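Local coordinates for DUF5642 domain-containing protein (Mycobacterium smegmatis, PDB 4TMD), which is of unknown function but belongs to the Mog1p/PsbP clan and probably acts as an exported, membrane-anchored lipoprotein of the mycobacterial cell envelope, at residues F21-V26 / A70-E75; L35-K40 / Q59-G64; P49-K54 / D99-V104; N79-M84 / E180-L185; S89-L94 / F155-V160. All coordinates share one frame; numbering follows the deposited sequence.

Interaction 1: residues F21-V26 / A70-E75; sequences FKVSEV and AATAAE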
# COMPACT_ATOMS: atom_id res chain seq x y z
N PHE A 21 2.81 -18.19 -9.03
CA PHE A 21 3.38 -16.91 -8.65
C PHE A 21 4.87 -16.97 -8.59
O PHE A 21 5.46 -17.95 -8.12
CB PHE A 21 2.84 -16.45 -7.29
CG PHE A 21 1.47 -15.89 -7.35
CD1 PHE A 21 1.28 -14.52 -7.55
CD2 PHE A 21 0.36 -16.71 -7.22
CE1 PHE A 21 -0.00 -14.00 -7.62
CE2 PHE A 21 -0.92 -16.19 -7.28
CZ PHE A 21 -1.11 -14.84 -7.48
N LYS A 22 5.50 -15.89 -9.05
CA LYS A 22 6.91 -15.71 -8.81
C LYS A 22 7.08 -14.83 -7.59
O LYS A 22 6.62 -13.69 -7.56
CB LYS A 22 7.59 -15.07 -10.02
CG LYS A 22 9.07 -14.99 -9.81
CD LYS A 22 9.73 -14.31 -10.96
CE LYS A 22 11.21 -14.31 -10.78
NZ LYS A 22 11.81 -13.34 -11.71
N VAL A 23 7.77 -15.35 -6.57
CA VAL A 23 7.88 -14.64 -5.29
C VAL A 23 9.29 -14.10 -5.09
O VAL A 23 10.27 -14.74 -5.45
CB VAL A 23 7.51 -15.58 -4.13
CG1 VAL A 23 7.86 -14.96 -2.78
CG2 VAL A 23 6.03 -15.91 -4.20
N SER A 24 9.39 -12.91 -4.51
CA SER A 24 10.67 -12.33 -4.11
C SER A 24 10.56 -11.73 -2.72
O SER A 24 9.46 -11.60 -2.17
CB SER A 24 11.12 -11.26 -5.11
OG SER A 24 10.14 -10.23 -5.21
N GLU A 25 11.70 -11.34 -2.15
CA GLU A 25 11.74 -10.83 -0.79
C GLU A 25 12.71 -9.68 -0.67
O GLU A 25 13.68 -9.59 -1.43
CB GLU A 25 12.14 -11.93 0.19
CG GLU A 25 11.31 -13.19 0.12
CD GLU A 25 11.92 -14.30 0.92
OE1 GLU A 25 11.77 -14.28 2.16
OE2 GLU A 25 12.55 -15.20 0.33
N VAL A 26 12.43 -8.80 0.29
CA VAL A 26 13.39 -7.80 0.74
C VAL A 26 13.65 -8.09 2.21
O VAL A 26 12.74 -8.03 3.03
CB VAL A 26 12.87 -6.35 0.56
CG1 VAL A 26 13.85 -5.34 1.18
CG2 VAL A 26 12.61 -6.03 -0.89
N ALA A 70 10.82 -4.71 5.77
CA ALA A 70 11.03 -5.99 5.09
C ALA A 70 9.84 -6.19 4.18
O ALA A 70 8.75 -5.69 4.47
CB ALA A 70 11.15 -7.14 6.10
N ALA A 71 10.00 -6.95 3.10
CA ALA A 71 8.89 -7.14 2.19
C ALA A 71 8.86 -8.52 1.57
O ALA A 71 9.87 -9.23 1.49
CB ALA A 71 8.92 -6.07 1.11
N THR A 72 7.65 -8.93 1.18
CA THR A 72 7.45 -10.11 0.37
C THR A 72 6.62 -9.66 -0.83
O THR A 72 5.60 -8.99 -0.65
CB THR A 72 6.75 -11.24 1.12
OG1 THR A 72 7.61 -11.73 2.15
CG2 THR A 72 6.42 -12.39 0.16
N ALA A 73 7.06 -10.00 -2.04
CA ALA A 73 6.31 -9.61 -3.23
C ALA A 73 6.06 -10.81 -4.12
O ALA A 73 6.83 -11.78 -4.10
CB ALA A 73 7.06 -8.53 -3.98
N ALA A 74 4.98 -10.77 -4.89
CA ALA A 74 4.62 -11.89 -5.76
C ALA A 74 4.00 -11.39 -7.05
O ALA A 74 3.18 -10.47 -7.02
CB ALA A 74 3.66 -12.83 -5.08
N GLU A 75 4.36 -12.02 -8.17
CA GLU A 75 3.76 -11.67 -9.45
C GLU A 75 3.19 -12.91 -10.09
O GLU A 75 3.87 -13.93 -10.17
CB GLU A 75 4.81 -11.03 -10.37
CG GLU A 75 5.50 -9.84 -9.74
CD GLU A 75 6.18 -8.95 -10.76
OE1 GLU A 75 6.36 -9.40 -11.91
OE2 GLU A 75 6.50 -7.79 -10.43
O HOH W 1 10.52 -11.82 3.22

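Interaction 2: residues L35-K40 / Q59-G64; sequences LLSPQK and QQFPPG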
# COMPACT_ATOMS: atom_id res chain seq x y z
N LEU A 35 10.13 4.51 -1.15
CA LEU A 35 9.68 3.19 -1.59
C LEU A 35 8.33 2.85 -0.97
O LEU A 35 7.56 2.04 -1.50
CB LEU A 35 10.72 2.12 -1.22
CG LEU A 35 10.75 0.77 -1.94
CD1 LEU A 35 12.14 0.15 -1.80
CD2 LEU A 35 9.71 -0.20 -1.41
N LEU A 36 8.03 3.50 0.15
CA LEU A 36 6.86 3.16 0.94
C LEU A 36 5.61 3.93 0.53
O LEU A 36 4.52 3.37 0.45
CB LEU A 36 7.17 3.38 2.42
CG LEU A 36 8.19 2.40 2.99
CD1 LEU A 36 8.64 2.79 4.39
CD2 LEU A 36 7.64 0.98 2.98
N SER A 37 5.79 5.23 0.27
CA SER A 37 4.69 6.11 -0.12
C SER A 37 4.31 5.93 -1.59
O SER A 37 5.16 5.55 -2.40
CB SER A 37 5.06 7.57 0.15
OG SER A 37 5.70 7.72 1.40
N PRO A 38 3.05 6.21 -1.94
CA PRO A 38 2.67 6.21 -3.36
C PRO A 38 3.53 7.22 -4.12
O PRO A 38 4.02 8.15 -3.50
CB PRO A 38 1.20 6.64 -3.34
CG PRO A 38 0.72 6.27 -1.97
CD PRO A 38 1.90 6.50 -1.06
N GLN A 39 3.73 7.03 -5.42
CA GLN A 39 4.60 7.93 -6.16
C GLN A 39 4.02 9.35 -6.13
O GLN A 39 2.81 9.55 -6.16
CB GLN A 39 4.81 7.44 -7.60
CG GLN A 39 3.62 7.59 -8.53
CD GLN A 39 3.92 7.05 -9.92
OE1 GLN A 39 4.94 6.39 -10.14
NE2 GLN A 39 3.03 7.33 -10.88
N LYS A 40 4.92 10.32 -6.03
CA LYS A 40 4.57 11.73 -5.91
C LYS A 40 3.72 12.22 -7.08
O LYS A 40 4.00 11.89 -8.23
CB LYS A 40 5.85 12.55 -5.80
CG LYS A 40 5.69 13.95 -5.24
CD LYS A 40 7.06 14.54 -4.93
CE LYS A 40 6.99 16.03 -4.61
NZ LYS A 40 8.31 16.54 -4.16
N GLN A 59 -0.72 7.36 1.84
CA GLN A 59 0.03 7.21 3.09
C GLN A 59 1.46 7.71 2.98
O GLN A 59 2.28 7.17 2.22
CB GLN A 59 0.04 5.75 3.53
CG GLN A 59 0.81 5.55 4.83
CD GLN A 59 0.16 6.28 6.00
OE1 GLN A 59 -1.04 6.13 6.26
NE2 GLN A 59 0.95 7.08 6.70
N GLN A 60 1.77 8.74 3.76
CA GLN A 60 3.10 9.33 3.76
C GLN A 60 3.99 8.83 4.90
O GLN A 60 3.51 8.45 5.97
CB GLN A 60 2.98 10.86 3.83
CG GLN A 60 2.35 11.48 2.60
CD GLN A 60 3.11 11.12 1.32
OE1 GLN A 60 4.29 11.43 1.18
NE2 GLN A 60 2.43 10.45 0.40
N PHE A 61 5.29 8.84 4.65
CA PHE A 61 6.28 8.57 5.68
C PHE A 61 7.21 9.77 5.80
O PHE A 61 8.06 9.97 4.93
CB PHE A 61 7.07 7.30 5.37
CG PHE A 61 6.23 6.05 5.39
CD1 PHE A 61 5.38 5.76 4.33
CD2 PHE A 61 6.30 5.17 6.45
CE1 PHE A 61 4.61 4.62 4.35
CE2 PHE A 61 5.54 4.03 6.47
CZ PHE A 61 4.69 3.75 5.42
N PRO A 62 7.03 10.58 6.85
CA PRO A 62 7.84 11.77 7.12
C PRO A 62 9.34 11.48 7.00
O PRO A 62 9.79 10.41 7.39
CB PRO A 62 7.46 12.16 8.56
CG PRO A 62 6.66 11.00 9.09
CD PRO A 62 6.02 10.36 7.91
N PRO A 63 10.10 12.43 6.43
CA PRO A 63 11.53 12.23 6.12
C PRO A 63 12.43 12.05 7.35
O PRO A 63 13.59 11.67 7.18
CB PRO A 63 11.90 13.50 5.35
CG PRO A 63 10.84 14.50 5.69
CD PRO A 63 9.60 13.72 5.94
N GLY A 64 11.92 12.31 8.55
CA GLY A 64 12.72 12.16 9.75
C GLY A 64 12.66 10.81 10.45
O GLY A 64 13.53 10.48 11.26

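Interaction 3: residues P49-K54 / D99-V104; sequences PADCAK and DECKRV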
# COMPACT_ATOMS: atom_id res chain seq x y z
N PRO A 49 -12.42 17.26 -4.28
CA PRO A 49 -12.50 18.53 -3.55
C PRO A 49 -11.13 19.10 -3.21
O PRO A 49 -10.26 18.35 -2.76
CB PRO A 49 -13.26 18.15 -2.28
CG PRO A 49 -13.99 16.91 -2.61
CD PRO A 49 -13.09 16.17 -3.56
N ALA A 50 -10.94 20.40 -3.42
CA ALA A 50 -9.65 21.05 -3.20
C ALA A 50 -9.13 20.87 -1.79
O ALA A 50 -7.92 20.78 -1.58
CB ALA A 50 -9.76 22.54 -3.52
N ASP A 51 -10.03 20.78 -0.81
CA ASP A 51 -9.62 20.61 0.58
C ASP A 51 -9.12 19.20 0.85
O ASP A 51 -8.53 18.92 1.90
CB ASP A 51 -10.77 20.97 1.53
CG ASP A 51 -12.07 20.26 1.19
OD1 ASP A 51 -12.03 19.18 0.55
OD2 ASP A 51 -13.15 20.77 1.56
N CYS A 52 -9.34 18.30 -0.10
CA CYS A 52 -8.96 16.91 0.05
C CYS A 52 -7.60 16.61 -0.57
O CYS A 52 -7.24 15.45 -0.75
CB CYS A 52 -10.02 16.00 -0.57
SG CYS A 52 -11.59 15.89 0.32
N ALA A 53 -6.84 17.66 -0.86
CA ALA A 53 -5.59 17.51 -1.59
C ALA A 53 -4.58 16.59 -0.90
O ALA A 53 -3.90 15.78 -1.56
CB ALA A 53 -4.97 18.87 -1.83
N LYS A 54 -4.47 16.71 0.42
CA LYS A 54 -3.53 15.90 1.19
C LYS A 54 -3.80 14.40 1.02
O LYS A 54 -2.88 13.60 0.92
CB LYS A 54 -3.61 16.28 2.68
CG LYS A 54 -2.78 15.39 3.59
CD LYS A 54 -2.81 15.87 5.05
CE LYS A 54 -4.00 15.30 5.81
NZ LYS A 54 -3.93 15.60 7.28
N ASP A 99 -15.60 10.97 5.33
CA ASP A 99 -16.50 10.81 4.18
C ASP A 99 -16.35 11.94 3.15
O ASP A 99 -16.57 11.73 1.95
CB ASP A 99 -17.96 10.72 4.62
CG ASP A 99 -18.39 9.30 4.98
OD1 ASP A 99 -17.51 8.42 5.08
OD2 ASP A 99 -19.61 9.07 5.16
N GLU A 100 -15.98 13.12 3.63
CA GLU A 100 -15.76 14.29 2.79
C GLU A 100 -14.68 14.03 1.75
O GLU A 100 -14.69 14.61 0.66
CB GLU A 100 -15.38 15.50 3.66
CG GLU A 100 -16.41 15.87 4.74
CD GLU A 100 -16.32 15.00 5.98
OE1 GLU A 100 -15.70 13.91 5.91
OE2 GLU A 100 -16.86 15.40 7.03
N CYS A 101 -13.73 13.17 2.09
CA CYS A 101 -12.59 12.94 1.22
C CYS A 101 -12.47 11.50 0.77
O CYS A 101 -11.39 11.04 0.42
CB CYS A 101 -11.32 13.39 1.92
SG CYS A 101 -11.29 15.17 2.21
N LYS A 102 -13.58 10.78 0.73
CA LYS A 102 -13.52 9.40 0.27
C LYS A 102 -13.36 9.30 -1.25
O LYS A 102 -13.07 8.23 -1.79
CB LYS A 102 -14.73 8.63 0.76
CG LYS A 102 -14.56 8.19 2.23
CD LYS A 102 -15.51 7.07 2.63
CE LYS A 102 -15.07 6.38 3.90
NZ LYS A 102 -14.94 7.33 5.02
N ARG A 103 -13.52 10.42 -1.95
CA ARG A 103 -13.08 10.46 -3.34
C ARG A 103 -12.38 11.78 -3.63
O ARG A 103 -12.94 12.86 -3.39
CB ARG A 103 -14.26 10.26 -4.31
CG ARG A 103 -13.88 10.59 -5.76
CD ARG A 103 -14.94 10.08 -6.74
NE ARG A 103 -14.99 8.62 -6.73
CZ ARG A 103 -15.99 7.90 -7.23
NH1 ARG A 103 -17.04 8.50 -7.78
NH2 ARG A 103 -15.93 6.58 -7.18
N VAL A 104 -11.16 11.70 -4.14
CA VAL A 104 -10.45 12.87 -4.61
C VAL A 104 -10.01 12.72 -6.06
O VAL A 104 -9.33 11.75 -6.40
CB VAL A 104 -9.20 13.16 -3.78
CG1 VAL A 104 -8.68 14.54 -4.11
CG2 VAL A 104 -9.52 13.04 -2.29

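Interaction 4: residues N79-M84 / E180-L185; sequences NRFIVM and ERAREL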
# COMPACT_ATOMS: atom_id res chain seq x y z
N ASN A 79 -1.48 -10.19 -11.71
CA ASN A 79 -1.33 -9.21 -10.63
C ASN A 79 0.07 -9.20 -10.05
O ASN A 79 0.78 -10.19 -10.14
CB ASN A 79 -2.30 -9.48 -9.49
CG ASN A 79 -3.73 -9.14 -9.82
OD1 ASN A 79 -4.60 -9.27 -8.98
ND2 ASN A 79 -3.98 -8.71 -11.06
N ARG A 80 0.43 -8.08 -9.43
CA ARG A 80 1.57 -8.02 -8.53
C ARG A 80 1.07 -7.64 -7.13
O ARG A 80 0.27 -6.71 -6.97
CB ARG A 80 2.59 -7.00 -9.02
CG ARG A 80 3.76 -6.66 -8.06
CD ARG A 80 4.58 -5.53 -8.71
NE ARG A 80 5.62 -4.95 -7.86
CZ ARG A 80 6.60 -4.18 -8.31
NH1 ARG A 80 6.69 -3.91 -9.61
NH2 ARG A 80 7.51 -3.68 -7.48
N PHE A 81 1.54 -8.37 -6.12
CA PHE A 81 1.28 -8.05 -4.71
C PHE A 81 2.58 -7.76 -4.01
O PHE A 81 3.53 -8.54 -4.10
CB PHE A 81 0.57 -9.21 -4.00
CG PHE A 81 -0.72 -9.60 -4.64
CD1 PHE A 81 -1.90 -8.96 -4.28
CD2 PHE A 81 -0.75 -10.58 -5.62
CE1 PHE A 81 -3.09 -9.30 -4.89
CE2 PHE A 81 -1.94 -10.92 -6.24
CZ PHE A 81 -3.12 -10.28 -5.87
N ILE A 82 2.64 -6.62 -3.32
CA ILE A 82 3.79 -6.32 -2.47
C ILE A 82 3.34 -6.20 -1.02
O ILE A 82 2.49 -5.37 -0.70
CB ILE A 82 4.47 -5.01 -2.87
CG1 ILE A 82 4.91 -5.08 -4.33
CG2 ILE A 82 5.68 -4.72 -1.93
CD1 ILE A 82 5.41 -3.77 -4.86
N VAL A 83 3.89 -7.04 -0.15
CA VAL A 83 3.55 -6.93 1.28
C VAL A 83 4.76 -6.37 2.04
O VAL A 83 5.77 -7.04 2.18
CB VAL A 83 3.14 -8.30 1.87
CG1 VAL A 83 2.74 -8.14 3.34
CG2 VAL A 83 1.98 -8.89 1.08
N MET A 84 4.64 -5.13 2.53
CA MET A 84 5.72 -4.47 3.25
C MET A 84 5.39 -4.32 4.74
O MET A 84 4.28 -3.92 5.08
CB MET A 84 6.02 -3.08 2.67
CG MET A 84 6.44 -3.08 1.21
SD MET A 84 6.70 -1.43 0.52
CE MET A 84 5.04 -0.77 0.47
N GLU A 180 -9.70 -9.08 -3.01
CA GLU A 180 -9.98 -10.03 -1.95
C GLU A 180 -8.66 -10.62 -1.42
O GLU A 180 -8.43 -10.66 -0.21
CB GLU A 180 -10.90 -11.14 -2.46
CG GLU A 180 -11.30 -12.13 -1.38
CD GLU A 180 -12.18 -13.25 -1.92
OE1 GLU A 180 -11.85 -13.81 -2.99
OE2 GLU A 180 -13.19 -13.56 -1.27
N ARG A 181 -7.81 -11.07 -2.32
CA ARG A 181 -6.50 -11.60 -1.92
C ARG A 181 -5.62 -10.55 -1.24
O ARG A 181 -4.92 -10.84 -0.27
CB ARG A 181 -5.77 -12.15 -3.13
CG ARG A 181 -4.54 -12.97 -2.78
CD ARG A 181 -3.86 -13.44 -4.08
NE ARG A 181 -3.16 -14.70 -3.89
CZ ARG A 181 -3.35 -15.78 -4.62
NH1 ARG A 181 -4.22 -15.77 -5.64
NH2 ARG A 181 -2.67 -16.88 -4.35
N ALA A 182 -5.62 -9.33 -1.78
CA ALA A 182 -4.88 -8.24 -1.14
C ALA A 182 -5.34 -8.05 0.30
O ALA A 182 -4.52 -7.92 1.20
CB ALA A 182 -5.04 -6.92 -1.92
N ARG A 183 -6.65 -8.00 0.53
CA ARG A 183 -7.14 -7.78 1.89
C ARG A 183 -6.78 -8.95 2.81
O ARG A 183 -6.42 -8.75 3.98
CB ARG A 183 -8.66 -7.53 1.89
CG ARG A 183 -9.07 -6.20 1.22
CD ARG A 183 -10.55 -5.90 1.43
NE ARG A 183 -11.40 -7.00 0.99
CZ ARG A 183 -11.96 -7.10 -0.21
NH1 ARG A 183 -11.78 -6.14 -1.11
NH2 ARG A 183 -12.72 -8.15 -0.51
N GLU A 184 -6.84 -10.17 2.29
CA GLU A 184 -6.42 -11.32 3.11
C GLU A 184 -4.93 -11.31 3.38
O GLU A 184 -4.49 -11.67 4.49
CB GLU A 184 -6.84 -12.63 2.44
CG GLU A 184 -8.36 -12.72 2.33
CD GLU A 184 -8.84 -13.89 1.50
OE1 GLU A 184 -8.00 -14.65 0.96
OE2 GLU A 184 -10.08 -14.05 1.39
N LEU A 185 -4.14 -10.88 2.40
CA LEU A 185 -2.71 -10.72 2.66
C LEU A 185 -2.44 -9.73 3.81
O LEU A 185 -1.50 -9.92 4.57
CB LEU A 185 -1.96 -10.25 1.40
CG LEU A 185 -1.71 -11.31 0.33
CD1 LEU A 185 -1.13 -10.64 -0.91
CD2 LEU A 185 -0.74 -12.37 0.86

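Interaction 5: residues S89-L94 / F155-V160; sequences SEPVPL and FDNYMV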
# COMPACT_ATOMS: atom_id res chain seq x y z
N SER A 89 10.62 4.29 14.96
CA SER A 89 10.95 4.68 16.33
C SER A 89 9.78 5.40 17.00
O SER A 89 9.74 5.51 18.23
CB SER A 89 12.18 5.57 16.35
OG SER A 89 11.87 6.81 15.75
N GLU A 90 8.84 5.89 16.20
CA GLU A 90 7.55 6.32 16.72
C GLU A 90 6.47 6.00 15.68
O GLU A 90 6.79 5.73 14.53
CB GLU A 90 7.56 7.80 17.10
CG GLU A 90 7.95 8.76 16.02
CD GLU A 90 8.18 10.17 16.57
OE1 GLU A 90 7.52 10.55 17.56
OE2 GLU A 90 9.04 10.89 16.02
N PRO A 91 5.19 6.01 16.10
CA PRO A 91 4.15 5.62 15.14
C PRO A 91 4.04 6.60 13.97
O PRO A 91 4.19 7.80 14.16
CB PRO A 91 2.87 5.66 15.98
CG PRO A 91 3.31 5.62 17.39
CD PRO A 91 4.63 6.29 17.43
N VAL A 92 3.78 6.06 12.78
CA VAL A 92 3.52 6.89 11.60
C VAL A 92 2.10 7.41 11.68
O VAL A 92 1.17 6.64 11.91
CB VAL A 92 3.70 6.10 10.29
CG1 VAL A 92 3.66 7.03 9.10
CG2 VAL A 92 5.00 5.33 10.31
N PRO A 93 1.92 8.73 11.51
CA PRO A 93 0.54 9.24 11.48
C PRO A 93 -0.24 8.60 10.32
O PRO A 93 0.21 8.61 9.17
CB PRO A 93 0.73 10.75 11.26
CG PRO A 93 2.13 11.04 11.74
CD PRO A 93 2.92 9.80 11.41
N LEU A 94 -1.39 8.02 10.63
CA LEU A 94 -2.16 7.28 9.64
C LEU A 94 -2.99 8.19 8.74
O LEU A 94 -3.73 9.05 9.23
CB LEU A 94 -3.07 6.28 10.33
CG LEU A 94 -3.91 5.39 9.42
CD1 LEU A 94 -3.05 4.30 8.80
CD2 LEU A 94 -5.08 4.79 10.20
N PHE A 155 -0.51 -0.39 13.86
CA PHE A 155 -0.63 -0.76 15.27
C PHE A 155 0.68 -0.45 15.95
O PHE A 155 1.74 -0.83 15.46
CB PHE A 155 -1.03 -2.24 15.45
CG PHE A 155 -0.13 -3.21 14.75
CD1 PHE A 155 -0.24 -3.43 13.39
CD2 PHE A 155 0.83 -3.91 15.47
CE1 PHE A 155 0.59 -4.33 12.74
CE2 PHE A 155 1.67 -4.81 14.82
CZ PHE A 155 1.54 -5.03 13.46
N ASP A 156 0.61 0.25 17.07
CA ASP A 156 1.80 0.66 17.80
C ASP A 156 2.78 1.33 16.84
O ASP A 156 2.39 2.21 16.06
CB ASP A 156 2.46 -0.53 18.48
CG ASP A 156 1.59 -1.13 19.55
OD1 ASP A 156 0.79 -0.37 20.16
OD2 ASP A 156 1.69 -2.35 19.78
N ASN A 157 4.03 0.89 16.87
CA ASN A 157 5.04 1.47 15.99
C ASN A 157 5.25 0.62 14.74
O ASN A 157 6.31 0.64 14.13
CB ASN A 157 6.35 1.67 16.74
CG ASN A 157 6.20 2.63 17.93
OD1 ASN A 157 5.17 3.29 18.07
ND2 ASN A 157 7.21 2.69 18.78
N TYR A 158 4.22 -0.14 14.38
CA TYR A 158 4.29 -0.99 13.20
C TYR A 158 3.33 -0.50 12.15
O TYR A 158 2.23 -0.01 12.45
CB TYR A 158 3.99 -2.45 13.53
CG TYR A 158 5.06 -3.14 14.33
CD1 TYR A 158 6.09 -3.82 13.71
CD2 TYR A 158 5.02 -3.12 15.73
CE1 TYR A 158 7.07 -4.46 14.45
CE2 TYR A 158 6.01 -3.75 16.48
CZ TYR A 158 7.03 -4.42 15.83
OH TYR A 158 8.01 -5.05 16.56
N MET A 159 3.71 -0.69 10.91
CA MET A 159 2.78 -0.42 9.83
C MET A 159 2.97 -1.50 8.79
O MET A 159 4.11 -1.84 8.50
CB MET A 159 3.04 0.95 9.23
CG MET A 159 2.16 1.28 8.06
SD MET A 159 2.19 3.07 7.75
CE MET A 159 0.94 3.63 8.90
N VAL A 160 1.87 -2.05 8.28
CA VAL A 160 1.95 -3.06 7.24
C VAL A 160 1.20 -2.54 6.03
O VAL A 160 0.09 -2.04 6.16
CB VAL A 160 1.36 -4.42 7.69
CG1 VAL A 160 1.29 -5.39 6.51
CG2 VAL A 160 2.18 -5.01 8.84
O HOH W 2 3.17 3.00 13.23

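Interaction 1: residues F21-V26 / A70-E75
Lys-22 and Glu-75 open a run of six backbone hydrogen bonds, two for each of the pairs Lys-22/Glu-75, Ser-24/Ala-73 and Val-26/Ala-71. All are short and nearly straight: Ser-24 N lies 2.8 Å from Ala-73 O, and Ala-73 N returns a bond to Ser-24 O with 175° at the hydrogen. Between these pairs, Val-23/Ala-74 and Glu-25/Thr-72 are non-hydrogen-bonded, and there CA-H groups point at carbonyls, as from Ala-74 CA to Lys-22 O at 3.2 Å. A water links the last pair by donating to Glu-25 OE1 and to Thr-72 OG1 (3.1 Å); Glu-25 OE1 also forms a salt bridge with Lys-14, and Thr-72 OG1 bonds to Val-10 O.

The axes run 167° apart, a regular antiparallel pairing in which strand 22-30, outermost in the sheet, joins strand 67-76. Side chains alternate between faces. On that of Val-23, Glu-25, Thr-72 and Ala-74, Val-23 CG2 rests 4.0 Å from Ala-74 CB, while Val-23 CG1, anti to the backbone N (chi1 170°), comes alongside Thr-72 CG2 at 4.2 Å. Phe-21 lays CD1 beside Ala-74 CB at 3.8 Å, its ring reaching on to Phe-81. On the other face Val-26 CB meets Ala-71 CB, and Ser-24 OG stands over the methyl of Ala-73.

Interaction 2: residues L35-K40 / Q59-G64
Ser-37 OG is approached by Phe-61 N at 3.5 Å, a weak bond bent to 136° at the hydrogen; its stronger partner is Pro-33 O, at the start of the helix that Ser-37 follows. Ser-37 is the first residue to leave helical geometry after the short helix 33-36, so the contact joins a helix C-terminus to the irregular loop between helix 53-56 and strand 67-76, both lying over one face of the antiparallel sheet. With chi1 at -43°, OG sits beside its own backbone N and faces the loop, where it also lies in the plane of the Phe-61 ring, at the edge by CD1. Gln-59 O receives a CA-H contact from Ser-37 and has Pro-38 CD 3.4 Å away. The loop is held by Gln-59, whose NE2 donates to Gln-60 O at 3.0 Å and to Pro-93 O, while its OE1 accepts from Ser-95 N. Phe-61 continues inward onto Met-159 and Ile-161. Leu-36 crosses it at about a right angle, with Leu-36 CB over one face of the Phe-61 ring, a CH-pi contact 3.8 Å from the centroid and 26° off the normal, displaced toward the rim so that Phe-61 CE1 is the nearest ring atom, at 3.4 Å.

Interaction 3: residues P49-K54 / D99-V104
Glu-100 meets the 49-54 segment through its backbone: its O lies 3.4 Å from Cys-52 SG and 4.1 Å from Pro-49 CG, so that one carbonyl oxygen borders both the sulfur and the proline ring. Cys-101 follows with the covalent link, SG to Cys-52 SG at 2.0 Å. The disulfide torsion of -85° is close to the unstrained right angle, and both sulfurs are anti to their carbonyl carbons, chi1 being -72° at Cys-52 and -65° at Cys-101. Arg-103 turns its side chain outward to a salt bridge with Asp-116, but its O stands 3.3 Å from Pro-49 CD. Val-104 then fits both methyls against Cys-52; CG2 presses on CB at 3.5 Å, a snug carbon-carbon approach. Pro-49 follows a cis peptide bond and begins the turn closed by Cys-52 N to Pro-49 O, 2.8 Å. The result is a buried disulfide cross-link at the edge of an antiparallel sheet, fastening the link from strand 46-48 to helix 53-56 onto the turn that leads into strand 103-107.

Interaction 4: residues N79-M84 / E180-L185
Leu-185 pushes its CD1 methyl into the hollow between Phe-81 and Val-83, alternate residues on the same face of strand 79-88. Leu-185 CD1 lies 3.8 Å from Phe-81 CB and 4.1 Å from Val-83 CG2, so one branch of the leucine touches both strand side chains. Leu-185 crosses Phe-81 at about a right angle and Val-83 obliquely.

The complementary bump is the Phe-81 ring. With CG anti to the carbonyl carbon (chi1 -58°), it rises from the strand and slots between Arg-181 and Leu-185, one helical turn apart, with Ala-182 near its CE1 side. Phe-81 CE1 stands 4.0 Å from Ala-182 N and 4.3 Å from Ala-182 CB. Arg-181 lies across the ring's tip, CD 3.7 Å from Phe-81 CZ. Its chain is extended from CG to NE, carrying the guanidinium beyond Phe-81 toward Phe-21, with the two planes 41° apart.

Segment axes 9.8 Å apart and only 16° from parallel show helix 179-194 laid on one face of an antiparallel sheet, an alpha+beta arrangement. Asn-79, which bonds to Asp-178 N and Lys-176 O, ties the strand to the residues just before helix 179-194; Phe-17 and Ser-16 also touch Leu-185. Across the two segments the contact itself is apolar, made by methyls, a ring and the aliphatic part of an arginine, so its cohesion rests on burial and shape, while the Arg-181 guanidinium lies beyond the Phe-81 ring, on the side of Phe-21.

Interaction 5: residues S89-L94 / F155-V160
Val-92 and Leu-94 meet Met-159 in the close-packed half of a contact between an irregular loop and a beta hairpin whose type II' turn, Phe-155 to Tyr-158, connects strands 145-155 and 158-166. Met-159 CE touches both partners at the same distance, 4.0 Å to Val-92 CB and 4.0 Å to Leu-94 CD1. Its chain leaves with CG anti to the backbone N (chi1 177°) and bends at the thioether, chi3 -84°, bringing the methyl under the loop. Leu-94 lies aslant to it and continues onto Val-152 and Val-129, joining the loop to the sheet face.

Toward the turn the contact becomes polar and more open. A water there accepts from Val-92 N at 3.2 Å and donates to Asp-156 O at 3.0 Å, with a weak third bond to Tyr-158 O, so solvent joins the two backbones. Ser-89, Glu-90 and Pro-91 are exposed, as is Asp-156 in the turn; the nearest approach here is that of the proline ring. Pro-91 and Asn-157 bring their CA atoms within 4.3 Å of each other. Beside them, Pro-91 CB lies against the turn carbonyl, 3.5 Å from Asp-156 O.

Interactions 1, 4 and 5 reach one antiparallel sheet at neighbouring strands: 22-30, 67-76, 79-88 and 158-166 lie side by side. Interactions 1 and 4 have centres about 10 Å apart and share backbone bonds between strands 67-76 and 79-88. Interaction 2 is nested within the chain loop closed by interaction 1, yet touches interaction 4 through Met-84 and interaction 5, about 13 Å away between centres, through Phe-61 and Met-159. Interaction 5 is nested within interaction 4. Interaction 3, on the same sheet, stands apart, its centre about 33 Å from that of interaction 1, at the sheet's far end. Thus helix 179-194 and the loops pack on the sheet, with a disulfide securing its distant edge.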